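Local coordinates for protein beta sliding clamp (PDB 6DJ8) that probably encircles DNA as a ring-shaped homodimer, tethering DNA polymerases and other proteins to the duplex and making replication processive, at residues 151-156 with 210-215; 158-163 with 230-235; 216-221 with 258-263. All blocks are in the same frame, centred on the assembly; numbering follows the deposited sequence. Where two conformers were deposited one is given.

Contact 1: 151-156 with 210-215; sequences FGIEIK and VIVEED
The ring of F151 lies against the forked side chain of V212, the two crossing at about a right angle. F151 CE1 sits in the fork, 3.4 Å from V212 CG1 and 3.5 Å from V212 CG2, so both methyls bear on one corner of the ring. This is the close end of the contact, and F151 and V212 are its two buried residues. The ring of F242, on the neighbouring strand, meets that of F151 with the planes nearly parallel. Further along, the contact passes to methyl groups. I153 CG2 lies 3.6 Å from V210 CG1 and 4.1 Å from V212 CG2, bridging the two valines. It can do so because chi1 of 51° holds CG1 between the backbone N and the carbonyl carbon while CG2 lies beside the N. I155 repeats this first torsion, and its CG2 meets the other branch of V210, CG2, at 3.8 Å. The segments run almost exactly antiparallel, yet they belong to different sheets: the backbones of F151, I153 and I155 bond to strand 237-242, while those of V210 and V212 pair with L193 and S191. Their side chains therefore meet between the two sheets of the central DNA-clamp domain. The outer side is looser. E214 lies loosely at F151, with E214 CB 4.2 Å from F151 CB and its carboxylate oxygen OE1 oblique to the ring. E154 points away from the valines and forms a salt bridge with K239. V212 O and E214 O also accept from the side chains of S191 and K187, respectively. What joins the two segments is thus carbon-to-carbon contact, implying that shape and hydrophobic burial hold them together here.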
ATOM      1  N   PHE A 151       5.821  41.735   7.587  1.00 66.55           N
ATOM      2  CA  PHE A 151       7.187  41.239   7.574  1.00 64.59           C
ATOM      3  C   PHE A 151       7.299  40.157   6.505  1.00 61.91           C
ATOM      4  O   PHE A 151       6.346  39.410   6.269  1.00 57.16           O
ATOM      5  CB  PHE A 151       7.554  40.753   8.993  1.00 68.47           C
ATOM      6  CG  PHE A 151       8.342  39.477   9.054  1.00 67.37           C
ATOM      7  CD1 PHE A 151       9.650  39.423   8.612  1.00 68.53           C
ATOM      8  CD2 PHE A 151       7.796  38.344   9.635  1.00 63.04           C
ATOM      9  CE1 PHE A 151      10.374  38.242   8.692  1.00 67.16           C
ATOM     10  CE2 PHE A 151       8.519  37.164   9.723  1.00 63.20           C
ATOM     11  CZ  PHE A 151       9.809  37.113   9.251  1.00 65.22           C
ATOM     12  N   GLY A 152       8.436  40.138   5.815  1.00 61.09           N
ATOM     13  CA  GLY A 152       8.696  39.145   4.784  1.00 57.00           C
ATOM     14  C   GLY A 152      10.163  38.779   4.752  1.00 60.11           C
ATOM     15  O   GLY A 152      11.032  39.597   5.073  1.00 56.61           O
ATOM     16  N   ILE A 153      10.443  37.537   4.355  1.00 44.55           N
ATOM     17  CA  ILE A 153      11.804  37.058   4.143  1.00 39.32           C
ATOM     18  C   ILE A 153      11.846  36.257   2.853  1.00 44.25           C
ATOM     19  O   ILE A 153      10.824  35.786   2.354  1.00 46.96           O
ATOM     20  CB  ILE A 153      12.329  36.159   5.283  1.00 50.51           C
ATOM     21  CG1 ILE A 153      11.326  35.047   5.566  1.00 50.70           C
ATOM     22  CG2 ILE A 153      12.625  36.977   6.523  1.00 53.49           C
ATOM     23  CD1 ILE A 153      11.902  33.924   6.391  1.00 52.41           C
ATOM     24  N   GLU A 154      13.053  36.120   2.309  1.00 39.63           N
ATOM     25  CA  GLU A 154      13.299  35.258   1.160  1.00 46.79           C
ATOM     26  C   GLU A 154      14.440  34.330   1.544  1.00 48.05           C
ATOM     27  O   GLU A 154      15.520  34.792   1.911  1.00 48.63           O
ATOM     28  CB  GLU A 154      13.629  36.093  -0.100  1.00 49.76           C
ATOM     29  CG  GLU A 154      13.841  35.272  -1.375  1.00 47.06           C
ATOM     30  CD  GLU A 154      13.831  36.108  -2.660  1.00 52.84           C
ATOM     31  OE1 GLU A 154      13.888  37.354  -2.593  1.00 48.04           O
ATOM     32  OE2 GLU A 154      13.751  35.507  -3.753  1.00 58.29           O
ATOM     33  N   ILE A 155      14.227  33.026   1.410  1.00 44.14           N
ATOM     34  CA  ILE A 155      15.202  32.044   1.855  1.00 44.20           C
ATOM     35  C   ILE A 155      15.298  30.937   0.823  1.00 48.37           C
ATOM     36  O   ILE A 155      14.452  30.795  -0.061  1.00 46.68           O
ATOM     37  CB  ILE A 155      14.868  31.437   3.229  1.00 41.63           C
ATOM     38  CG1 ILE A 155      13.527  30.715   3.182  1.00 45.77           C
ATOM     39  CG2 ILE A 155      14.830  32.508   4.294  1.00 47.29           C
ATOM     40  CD1 ILE A 155      13.194  30.003   4.486  1.00 51.32           C
ATOM     41  N   LYS A 156      16.358  30.155   0.932  1.00 42.86           N
ATOM     42  CA  LYS A 156      16.558  29.088  -0.024  1.00 44.51           C
ATOM     43  C   LYS A 156      15.508  28.013   0.202  1.00 46.05           C
ATOM     44  O   LYS A 156      15.137  27.694   1.338  1.00 43.58           O
ATOM     45  CB  LYS A 156      17.972  28.506   0.121  1.00 51.91           C
ATOM     46  N   VAL A 210      18.398  33.832   9.724  1.00 63.96           N
ATOM     47  CA  VAL A 210      17.779  35.015   9.140  1.00 64.28           C
ATOM     48  C   VAL A 210      17.565  36.057  10.234  1.00 66.05           C
ATOM     49  O   VAL A 210      16.978  35.770  11.285  1.00 60.75           O
ATOM     50  CB  VAL A 210      16.452  34.650   8.453  1.00 60.49           C
ATOM     51  CG1 VAL A 210      15.855  35.865   7.771  1.00 61.10           C
ATOM     52  CG2 VAL A 210      16.657  33.526   7.441  1.00 60.86           C
ATOM     53  N   ILE A 211      18.052  37.268  10.000  1.00 66.25           N
ATOM     54  CA  ILE A 211      17.885  38.373  10.936  1.00 68.12           C
ATOM     55  C   ILE A 211      16.656  39.168  10.528  1.00 65.78           C
ATOM     56  O   ILE A 211      16.514  39.556   9.361  1.00 66.36           O
ATOM     57  CB  ILE A 211      19.131  39.270  10.975  1.00 70.84           C
ATOM     58  CG1 ILE A 211      20.235  38.606  11.798  1.00 70.49           C
ATOM     59  CG2 ILE A 211      18.779  40.649  11.530  1.00 70.53           C
ATOM     60  CD1 ILE A 211      21.423  38.169  10.975  1.00 75.10           C
ATOM     61  N   VAL A 212      15.761  39.396  11.482  1.00 61.01           N
ATOM     62  CA  VAL A 212      14.505  40.092  11.242  1.00 65.04           C
ATOM     63  C   VAL A 212      14.432  41.261  12.221  1.00 70.46           C
ATOM     64  O   VAL A 212      14.500  41.064  13.441  1.00 65.37           O
ATOM     65  CB  VAL A 212      13.295  39.158  11.395  1.00 64.90           C
ATOM     66  CG1 VAL A 212      12.017  39.915  11.121  1.00 66.19           C
ATOM     67  CG2 VAL A 212      13.420  37.957  10.452  1.00 65.72           C
ATOM     68  N   GLU A 213      14.319  42.479  11.684  1.00 71.77           N
ATOM     69  CA  GLU A 213      14.230  43.654  12.540  1.00 71.11           C
ATOM     70  C   GLU A 213      12.833  43.811  13.129  1.00 63.86           C
ATOM     71  O   GLU A 213      12.689  44.301  14.255  1.00 66.51           O
ATOM     72  CB  GLU A 213      14.646  44.906  11.762  1.00 77.41           C
ATOM     73  CG  GLU A 213      16.023  44.799  11.085  1.00 79.02           C
ATOM     74  CD  GLU A 213      17.193  44.699  12.069  1.00 80.22           C
ATOM     75  OE1 GLU A 213      17.012  45.014  13.264  1.00 82.69           O
ATOM     76  OE2 GLU A 213      18.302  44.309  11.636  1.00 75.83           O
ATOM     77  N   GLU A 214      11.801  43.418  12.389  1.00 65.56           N
ATOM     78  CA  GLU A 214      10.435  43.605  12.847  1.00 62.98           C
ATOM     79  C   GLU A 214      10.112  42.640  13.992  1.00 61.55           C
ATOM     80  O   GLU A 214      10.890  41.747  14.337  1.00 61.97           O
ATOM     81  CB  GLU A 214       9.455  43.416  11.689  1.00 61.87           C
ATOM     82  CG  GLU A 214       9.721  44.310  10.476  1.00 73.92           C
ATOM     83  CD  GLU A 214      10.800  43.772   9.537  1.00 77.13           C
ATOM     84  OE1 GLU A 214      11.642  42.958   9.973  1.00 75.82           O
ATOM     85  OE2 GLU A 214      10.809  44.179   8.354  1.00 81.63           O
ATOM     86  N   ASP A 215       8.954  42.856  14.610  1.00 52.29           N
ATOM     87  CA  ASP A 215       8.441  41.934  15.610  1.00 55.42           C
ATOM     88  C   ASP A 215       7.875  40.706  14.911  1.00 49.68           C
ATOM     89  O   ASP A 215       7.272  40.804  13.840  1.00 48.39           O
ATOM     90  CB  ASP A 215       7.366  42.591  16.474  1.00 57.63           C
ATOM     91  CG  ASP A 215       7.854  43.868  17.155  1.00 71.29           C
ATOM     92  OD1 ASP A 215       9.050  43.954  17.510  1.00 62.51           O
ATOM     93  OD2 ASP A 215       7.028  44.783  17.341  1.00 74.71           O
TER

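Contact 2: 158-163 with 230-235; sequences KSFKKV and HLMSGE
With CG of M232 beside its own backbone N (chi1 -84°) and chi2 fully extended, the thioether is carried straight out to helix 157-167, where a final bend at chi3 (35°) turns the methyl CE toward K161. F160, its CG anti to the backbone N, brings its ring to the same spot, and the result is a Met-aromatic contact. M232 SD approaches the ring obliquely, 3.5 Å from F160 CD2 and 4.7 Å from the ring centroid. The methyl goes to the lysine instead: M232 CE is pressed to 3.4 Å from K161 CG, tighter than an ordinary carbon contact, as the two chains slide past each other in opposite directions. The contact joins the first turns of helix 157-167 to the loop that leaves helix 223-231, the two helices of the central domain. F160 is also packed on F225 and L228 of the second helix and on V238 and I240 of strand 237-242, while F251 touches M232. On the outer side the aliphatic part of K161 covers the loop, its CD 4.0 Å from G234 CA. G234 has a positive phi, and S233 just before it makes an ST turn in which its OG accepts the backbone N-H of E235. Q157 OE1 is hydrogen-bonded to both S233 OG and G234 N, fastening the loop to the start of the helix. K158 CB rests 3.3 Å from G234 O. That same carbonyl accepts a hydrogen bond from a water at 2.8 Å, and the water accepts one at 2.7 Å from K158 N.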
ATOM      1  N   LYS A 158      15.784  24.870  -0.336  1.00 47.21           N
ATOM      2  CA  LYS A 158      16.399  23.721   0.322  1.00 48.68           C
ATOM      3  C   LYS A 158      16.424  23.894   1.839  1.00 47.69           C
ATOM      4  O   LYS A 158      16.094  22.965   2.584  1.00 40.39           O
ATOM      5  CB  LYS A 158      17.810  23.519  -0.231  1.00 56.11           C
ATOM      6  CG  LYS A 158      18.622  22.449   0.470  1.00 55.90           C
ATOM      7  CD  LYS A 158      19.787  21.981  -0.402  1.00 69.77           C
ATOM      8  CE  LYS A 158      20.964  21.479   0.428  1.00 76.06           C
ATOM      9  NZ  LYS A 158      21.614  22.589   1.194  1.00 82.43           N
ATOM     10  N   SER A 159      16.779  25.086   2.320  1.00 40.60           N
ATOM     11  CA  SER A 159      16.794  25.311   3.761  1.00 40.28           C
ATOM     12  C   SER A 159      15.389  25.223   4.343  1.00 38.35           C
ATOM     13  O   SER A 159      15.169  24.559   5.363  1.00 41.19           O
ATOM     14  CB  SER A 159      17.436  26.668   4.071  1.00 42.57           C
ATOM     15  OG  SER A 159      18.702  26.732   3.439  1.00 51.91           O
ATOM     16  N   PHE A 160      14.419  25.881   3.695  1.00 42.19           N
ATOM     17  CA  PHE A 160      13.049  25.883   4.197  1.00 36.01           C
ATOM     18  C   PHE A 160      12.492  24.472   4.281  1.00 33.96           C
ATOM     19  O   PHE A 160      11.762  24.141   5.224  1.00 34.22           O
ATOM     20  CB  PHE A 160      12.169  26.734   3.280  1.00 42.75           C
ATOM     21  CG  PHE A 160      10.803  27.039   3.836  1.00 42.58           C
ATOM     22  CD1 PHE A 160      10.583  27.111   5.197  1.00 44.64           C
ATOM     23  CD2 PHE A 160       9.738  27.275   2.982  1.00 43.88           C
ATOM     24  CE1 PHE A 160       9.320  27.405   5.697  1.00 46.75           C
ATOM     25  CE2 PHE A 160       8.481  27.570   3.487  1.00 45.89           C
ATOM     26  CZ  PHE A 160       8.279  27.640   4.850  1.00 40.14           C
ATOM     27  N   LYS A 161      12.799  23.633   3.284  1.00 39.18           N
ATOM     28  CA  LYS A 161      12.359  22.238   3.327  1.00 38.19           C
ATOM     29  C   LYS A 161      12.939  21.518   4.536  1.00 39.04           C
ATOM     30  O   LYS A 161      12.235  20.763   5.221  1.00 37.20           O
ATOM     31  CB  LYS A 161      12.796  21.492   2.063  1.00 43.46           C
ATOM     32  CG  LYS A 161      11.950  21.725   0.847  1.00 55.17           C
ATOM     33  CD  LYS A 161      12.344  20.776  -0.278  1.00 58.42           C
ATOM     34  CE  LYS A 161      12.319  19.338   0.206  1.00 61.62           C
ATOM     35  NZ  LYS A 161      11.776  18.431  -0.837  1.00 64.52           N
ATOM     36  N   LYS A 162      14.230  21.727   4.808  1.00 39.01           N
ATOM     37  CA  LYS A 162      14.837  21.077   5.971  1.00 42.34           C
ATOM     38  C   LYS A 162      14.160  21.528   7.258  1.00 40.53           C
ATOM     39  O   LYS A 162      13.829  20.706   8.122  1.00 38.44           O
ATOM     40  CB  LYS A 162      16.336  21.374   6.012  1.00 46.10           C
ATOM     41  CG  LYS A 162      17.098  20.609   7.090  1.00 50.28           C
ATOM     42  CD  LYS A 162      18.595  20.623   6.793  1.00 49.23           C
ATOM     43  CE  LYS A 162      19.427  20.226   8.004  1.00 62.10           C
ATOM     44  NZ  LYS A 162      20.837  19.942   7.595  1.00 70.18           N
ATOM     45  N   VAL A 163      13.908  22.829   7.387  1.00 33.99           N
ATOM     46  CA  VAL A 163      13.243  23.337   8.584  1.00 35.11           C
ATOM     47  C   VAL A 163      11.849  22.736   8.725  1.00 34.66           C
ATOM     48  O   VAL A 163      11.436  22.328   9.819  1.00 38.47           O
ATOM     49  CB  VAL A 163      13.209  24.875   8.558  1.00 41.31           C
ATOM     50  CG1 VAL A 163      12.317  25.399   9.663  1.00 36.71           C
ATOM     51  CG2 VAL A 163      14.620  25.418   8.750  1.00 41.33           C
ATOM     52  N   HIS A 230       5.711  18.972  -0.059  1.00 49.68           N
ATOM     53  CA  HIS A 230       5.455  18.276  -1.316  1.00 51.76           C
ATOM     54  C   HIS A 230       5.623  19.191  -2.533  1.00 54.52           C
ATOM     55  O   HIS A 230       5.870  18.694  -3.639  1.00 53.04           O
ATOM     56  CB  HIS A 230       4.042  17.679  -1.285  1.00 51.26           C
ATOM     57  CG  HIS A 230       3.635  16.990  -2.554  1.00 64.48           C
ATOM     58  ND1 HIS A 230       4.442  16.080  -3.205  1.00 69.77           N
ATOM     59  CD2 HIS A 230       2.503  17.082  -3.293  1.00 56.54           C
ATOM     60  CE1 HIS A 230       3.825  15.641  -4.288  1.00 68.54           C
ATOM     61  NE2 HIS A 230       2.647  16.233  -4.364  1.00 62.43           N
ATOM     62  N   LEU A 231       5.493  20.515  -2.366  1.00 44.58           N
ATOM     63  CA  LEU A 231       5.536  21.420  -3.515  1.00 45.68           C
ATOM     64  C   LEU A 231       6.933  21.928  -3.839  1.00 47.64           C
ATOM     65  O   LEU A 231       7.249  22.153  -5.012  1.00 52.90           O
ATOM     66  CB  LEU A 231       4.644  22.644  -3.267  1.00 45.66           C
ATOM     67  CG  LEU A 231       3.165  22.398  -3.012  1.00 49.12           C
ATOM     68  CD1 LEU A 231       2.487  23.693  -2.725  1.00 41.70           C
ATOM     69  CD2 LEU A 231       2.546  21.778  -4.241  1.00 42.66           C
ATOM     70  N   MET A 232       7.780  22.100  -2.841  1.00 46.91           N
ATOM     71  CA  MET A 232       9.037  22.802  -3.050  1.00 52.37           C
ATOM     72  C   MET A 232      10.095  21.880  -3.634  1.00 59.34           C
ATOM     73  O   MET A 232      10.410  20.829  -3.064  1.00 54.82           O
ATOM     74  CB  MET A 232       9.514  23.424  -1.750  1.00 49.09           C
ATOM     75  CG  MET A 232       8.866  24.762  -1.494  1.00 51.50           C
ATOM     76  SD  MET A 232       9.439  25.453   0.045  1.00 51.50           S
ATOM     77  CE  MET A 232      11.076  24.886   0.008  1.00 49.08           C
ATOM     78  N   SER A 233      10.657  22.306  -4.768  1.00 59.89           N
ATOM     79  CA  SER A 233      11.663  21.520  -5.466  1.00 62.01           C
ATOM     80  C   SER A 233      12.956  21.405  -4.670  1.00 63.21           C
ATOM     81  O   SER A 233      13.663  20.399  -4.785  1.00 66.23           O
ATOM     82  CB  SER A 233      11.935  22.154  -6.830  1.00 62.08           C
ATOM     83  OG  SER A 233      12.545  23.430  -6.688  1.00 59.24           O
ATOM     84  N   GLY A 234      13.285  22.410  -3.862  1.00 58.52           N
ATOM     85  CA  GLY A 234      14.559  22.443  -3.179  1.00 59.66           C
ATOM     86  C   GLY A 234      15.608  23.278  -3.884  1.00 59.82           C
ATOM     87  O   GLY A 234      16.684  23.500  -3.320  1.00 67.16           O
ATOM     88  N   GLU A 235      15.333  23.714  -5.110  1.00 60.50           N
ATOM     89  CA  GLU A 235      16.202  24.595  -5.871  1.00 61.88           C
ATOM     90  C   GLU A 235      15.532  25.955  -6.007  1.00 55.88           C
ATOM     91  O   GLU A 235      14.326  26.041  -6.249  1.00 62.90           O
ATOM     92  CB  GLU A 235      16.496  24.017  -7.255  1.00 57.92           C
ATOM     93  CG  GLU A 235      16.896  25.058  -8.292  1.00 64.77           C
ATOM     94  CD  GLU A 235      17.236  24.440  -9.636  1.00 62.80           C
ATOM     95  OE1 GLU A 235      17.236  23.194  -9.724  1.00 63.71           O
ATOM     96  OE2 GLU A 235      17.502  25.194 -10.597  1.00 61.47           O
TER
HETATM   97  O   HOH W   1      17.049  26.091  -2.330  1.00 52.26           O

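Contact 3: 216-221 with 258-263; sequences VNFIVP and CSLING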
ATOM      1  N   VAL A 216       8.100  39.544  15.511  1.00 50.86           N
ATOM      2  CA  VAL A 216       7.707  38.260  14.941  1.00 42.10           C
ATOM      3  C   VAL A 216       6.932  37.532  16.022  1.00 42.75           C
ATOM      4  O   VAL A 216       7.502  37.173  17.057  1.00 42.91           O
ATOM      5  CB  VAL A 216       8.922  37.443  14.491  1.00 46.23           C
ATOM      6  CG1 VAL A 216       8.500  36.127  13.812  1.00 38.06           C
ATOM      7  CG2 VAL A 216       9.820  38.290  13.603  1.00 40.75           C
ATOM      8  N   ASN A 217       5.641  37.309  15.789  1.00 40.95           N
ATOM      9  CA  ASN A 217       4.807  36.610  16.756  1.00 41.16           C
ATOM     10  C   ASN A 217       3.594  36.049  16.025  1.00 47.60           C
ATOM     11  O   ASN A 217       2.503  36.621  16.095  1.00 39.93           O
ATOM     12  CB  ASN A 217       4.406  37.561  17.910  1.00 45.14           C
ATOM     13  CG  ASN A 217       3.472  36.898  18.914  1.00 53.79           C
ATOM     14  OD1 ASN A 217       3.557  35.688  19.153  1.00 52.48           O
ATOM     15  ND2 ASN A 217       2.591  37.683  19.518  1.00 50.14           N
ATOM     16  N   PHE A 218       3.780  34.929  15.313  1.00 37.02           N
ATOM     17  CA  PHE A 218       2.770  34.399  14.407  1.00 40.77           C
ATOM     18  C   PHE A 218       2.646  32.896  14.586  1.00 42.83           C
ATOM     19  O   PHE A 218       3.650  32.198  14.756  1.00 34.93           O
ATOM     20  CB  PHE A 218       3.113  34.704  12.935  1.00 41.29           C
ATOM     21  CG  PHE A 218       3.486  36.143  12.679  1.00 48.51           C
ATOM     22  CD1 PHE A 218       2.519  37.134  12.705  1.00 49.22           C
ATOM     23  CD2 PHE A 218       4.798  36.499  12.406  1.00 45.16           C
ATOM     24  CE1 PHE A 218       2.856  38.475  12.473  1.00 48.79           C
ATOM     25  CE2 PHE A 218       5.148  37.828  12.181  1.00 51.39           C
ATOM     26  CZ  PHE A 218       4.172  38.823  12.212  1.00 49.28           C
ATOM     27  N   ILE A 219       1.409  32.409  14.518  1.00 39.31           N
ATOM     28  CA  ILE A 219       1.089  30.993  14.644  1.00 38.00           C
ATOM     29  C   ILE A 219       0.408  30.564  13.354  1.00 42.24           C
ATOM     30  O   ILE A 219      -0.682  31.058  13.030  1.00 37.83           O
ATOM     31  CB  ILE A 219       0.184  30.706  15.848  1.00 39.46           C
ATOM     32  CG1 ILE A 219       0.805  31.253  17.138  1.00 43.70           C
ATOM     33  CG2 ILE A 219      -0.096  29.204  15.965  1.00 37.74           C
ATOM     34  CD1 ILE A 219      -0.178  31.382  18.234  1.00 44.32           C
ATOM     35  N   VAL A 220       1.041  29.650  12.636  1.00 34.09           N
ATOM     36  CA  VAL A 220       0.591  29.185  11.324  1.00 36.47           C
ATOM     37  C   VAL A 220       0.149  27.730  11.443  1.00 31.56           C
ATOM     38  O   VAL A 220       0.940  26.892  11.883  1.00 38.09           O
ATOM     39  CB  VAL A 220       1.704  29.310  10.272  1.00 37.25           C
ATOM     40  CG1 VAL A 220       1.175  28.872   8.902  1.00 40.46           C
ATOM     41  CG2 VAL A 220       2.232  30.743  10.227  1.00 36.61           C
ATOM     42  N   PRO A 221      -1.067  27.388  11.039  1.00 37.99           N
ATOM     43  CA  PRO A 221      -1.496  25.985  11.103  1.00 37.03           C
ATOM     44  C   PRO A 221      -0.524  25.103  10.348  1.00 31.66           C
ATOM     45  O   PRO A 221      -0.016  25.471   9.287  1.00 30.37           O
ATOM     46  CB  PRO A 221      -2.884  25.991  10.452  1.00 34.70           C
ATOM     47  CG  PRO A 221      -3.378  27.408  10.647  1.00 47.12           C
ATOM     48  CD  PRO A 221      -2.126  28.232  10.450  1.00 42.01           C
ATOM     49  N   CYS A 258      -2.758  31.210   3.830  1.00 33.30           N
ATOM     50  CA  CYS A 258      -3.700  30.667   4.800  1.00 36.55           C
ATOM     51  C   CYS A 258      -3.858  31.673   5.927  1.00 38.67           C
ATOM     52  O   CYS A 258      -3.146  32.678   5.984  1.00 38.24           O
ATOM     53  CB  CYS A 258      -3.234  29.308   5.332  1.00 36.99           C
ATOM     54  SG  CYS A 258      -1.787  29.386   6.469  1.00 35.58           S
ATOM     55  N   SER A 259      -4.813  31.404   6.815  1.00 40.15           N
ATOM     56  CA  SER A 259      -5.050  32.282   7.956  1.00 40.46           C
ATOM     57  C   SER A 259      -4.160  31.895   9.122  1.00 41.08           C
ATOM     58  O   SER A 259      -3.820  30.719   9.314  1.00 37.05           O
ATOM     59  CB  SER A 259      -6.504  32.230   8.417  1.00 43.80           C
ATOM     60  OG  SER A 259      -7.348  32.832   7.465  1.00 44.82           O
ATOM     61  N   LEU A 260      -3.785  32.902   9.905  1.00 38.61           N
ATOM     62  CA  LEU A 260      -3.076  32.665  11.147  1.00 42.06           C
ATOM     63  C   LEU A 260      -4.051  32.266  12.250  1.00 46.22           C
ATOM     64  O   LEU A 260      -5.249  32.547  12.199  1.00 48.00           O
ATOM     65  CB  LEU A 260      -2.299  33.915  11.567  1.00 44.69           C
ATOM     66  CG  LEU A 260      -1.330  34.461  10.517  1.00 48.50           C
ATOM     67  CD1 LEU A 260      -0.741  35.781  10.989  1.00 55.13           C
ATOM     68  CD2 LEU A 260      -0.227  33.461  10.195  1.00 44.52           C
ATOM     69  N   ILE A 261      -3.518  31.596  13.262  1.00 45.91           N
ATOM     70  CA  ILE A 261      -4.267  31.299  14.474  1.00 46.17           C
ATOM     71  C   ILE A 261      -4.056  32.483  15.402  1.00 50.28           C
ATOM     72  O   ILE A 261      -2.910  32.853  15.677  1.00 47.54           O
ATOM     73  CB  ILE A 261      -3.772  29.986  15.102  1.00 47.64           C
ATOM     74  CG1 ILE A 261      -4.021  28.837  14.127  1.00 43.97           C
ATOM     75  CG2 ILE A 261      -4.499  29.698  16.409  1.00 48.13           C
ATOM     76  CD1 ILE A 261      -3.001  27.754  14.225  1.00 47.09           C
ATOM     77  N   ASN A 262      -5.147  33.115  15.848  1.00 55.84           N
ATOM     78  CA  ASN A 262      -5.043  34.282  16.728  0.56 60.03           C
ATOM     79  C   ASN A 262      -5.084  33.797  18.170  1.00 61.69           C
ATOM     80  O   ASN A 262      -6.138  33.695  18.797  1.00 68.19           O
ATOM     81  CB  ASN A 262      -6.140  35.303  16.450  0.56 58.57           C
ATOM     82  CG  ASN A 262      -6.117  36.459  17.437  0.56 62.04           C
ATOM     83  OD1 ASN A 262      -5.191  37.272  17.442  0.56 64.47           O
ATOM     84  ND2 ASN A 262      -7.137  36.537  18.282  0.56 64.06           N
ATOM     85  N   GLY A 263      -3.909  33.505  18.708  1.00 57.91           N
ATOM     86  CA  GLY A 263      -3.815  33.028  20.071  1.00 56.38           C
ATOM     87  C   GLY A 263      -2.486  33.386  20.689  1.00 47.62           C
ATOM     88  O   GLY A 263      -1.694  34.108  20.079  1.00 55.67           O
TER
HETATM   89  O   HOH W   2       0.327  35.052  17.601  1.00 48.63           O
HETATM   90  O   HOH W   3      -0.747  34.212  15.203  1.00 42.63           O
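I219 and I261 meet through both backbone and side chains. I261 N donates to I219 O at 2.9 Å in a nearly straight bond (169° at the hydrogen), arriving tilted 22° from the carbonyl plane. On the other pair of polar groups a water stands in for a direct bond, accepting from I219 N at 2.9 Å and donating to I261 O at 2.6 Å. The side chains cross at about a right angle, with I219 CG2 lying 3.7 Å from I261 CD1. The same methyl of I261 also reaches P221, whose CG is 3.6 Å from I261 CD1, and P221 CD is set 3.2 Å from S259 O. L260 turns to the other side of the strand. Its two methyls divide the work: L260 CD1 meets F218 CD1 at 3.9 Å, and L260 CD2 meets V220 CG2 at 3.7 Å. V220 holds CG1 anti to its backbone N (chi1 -178°), and this branch touches C258 SG. The arrangement closes one flank of the clamp domain, in which two antiparallel sheets pack with a pair of helices. Strand 218-221 is the outermost strand of one sheet within the chain, and the chain leaving strand 254-259 of the other sheet swings across its outer edge. Further out, F218 and V220 are hydrogen-bonded through their backbones to F185 and V183, which fixes the strand from its inner side, and the ring of F218 stacks on F242. On the opposing sheet, C258 pairs with F247 and L260 with K245, while F247 also packs against V220, C258 and L260. S259 N is hydrogen-bonded to N62 OD1, and Y184 OH to N217 OD1.

From the N-terminal side, strand 151-156 and helix 157-167 open contacts 1 and 2 in turn. Contact 1 closes first, when the chain returns at 210-215 after 53 residues; strand 218-221 then opens contact 3. Contact 2 closes at 230-235 and contact 3 at 258-263. Contact 2 therefore crosses both others, whereas contacts 1 and 3 follow in series; none nests. Contacts 1 and 3 join the two sheets of the central domain at different places, and contact 2 ties helix 157-167 to the loop leaving helix 223-231. Packing links them: I155 CD1 of contact 1 lies 3.6 Å from F160 CB of contact 2, and F151 CD2 is 3.7 Å from F218 CE2 of contact 3.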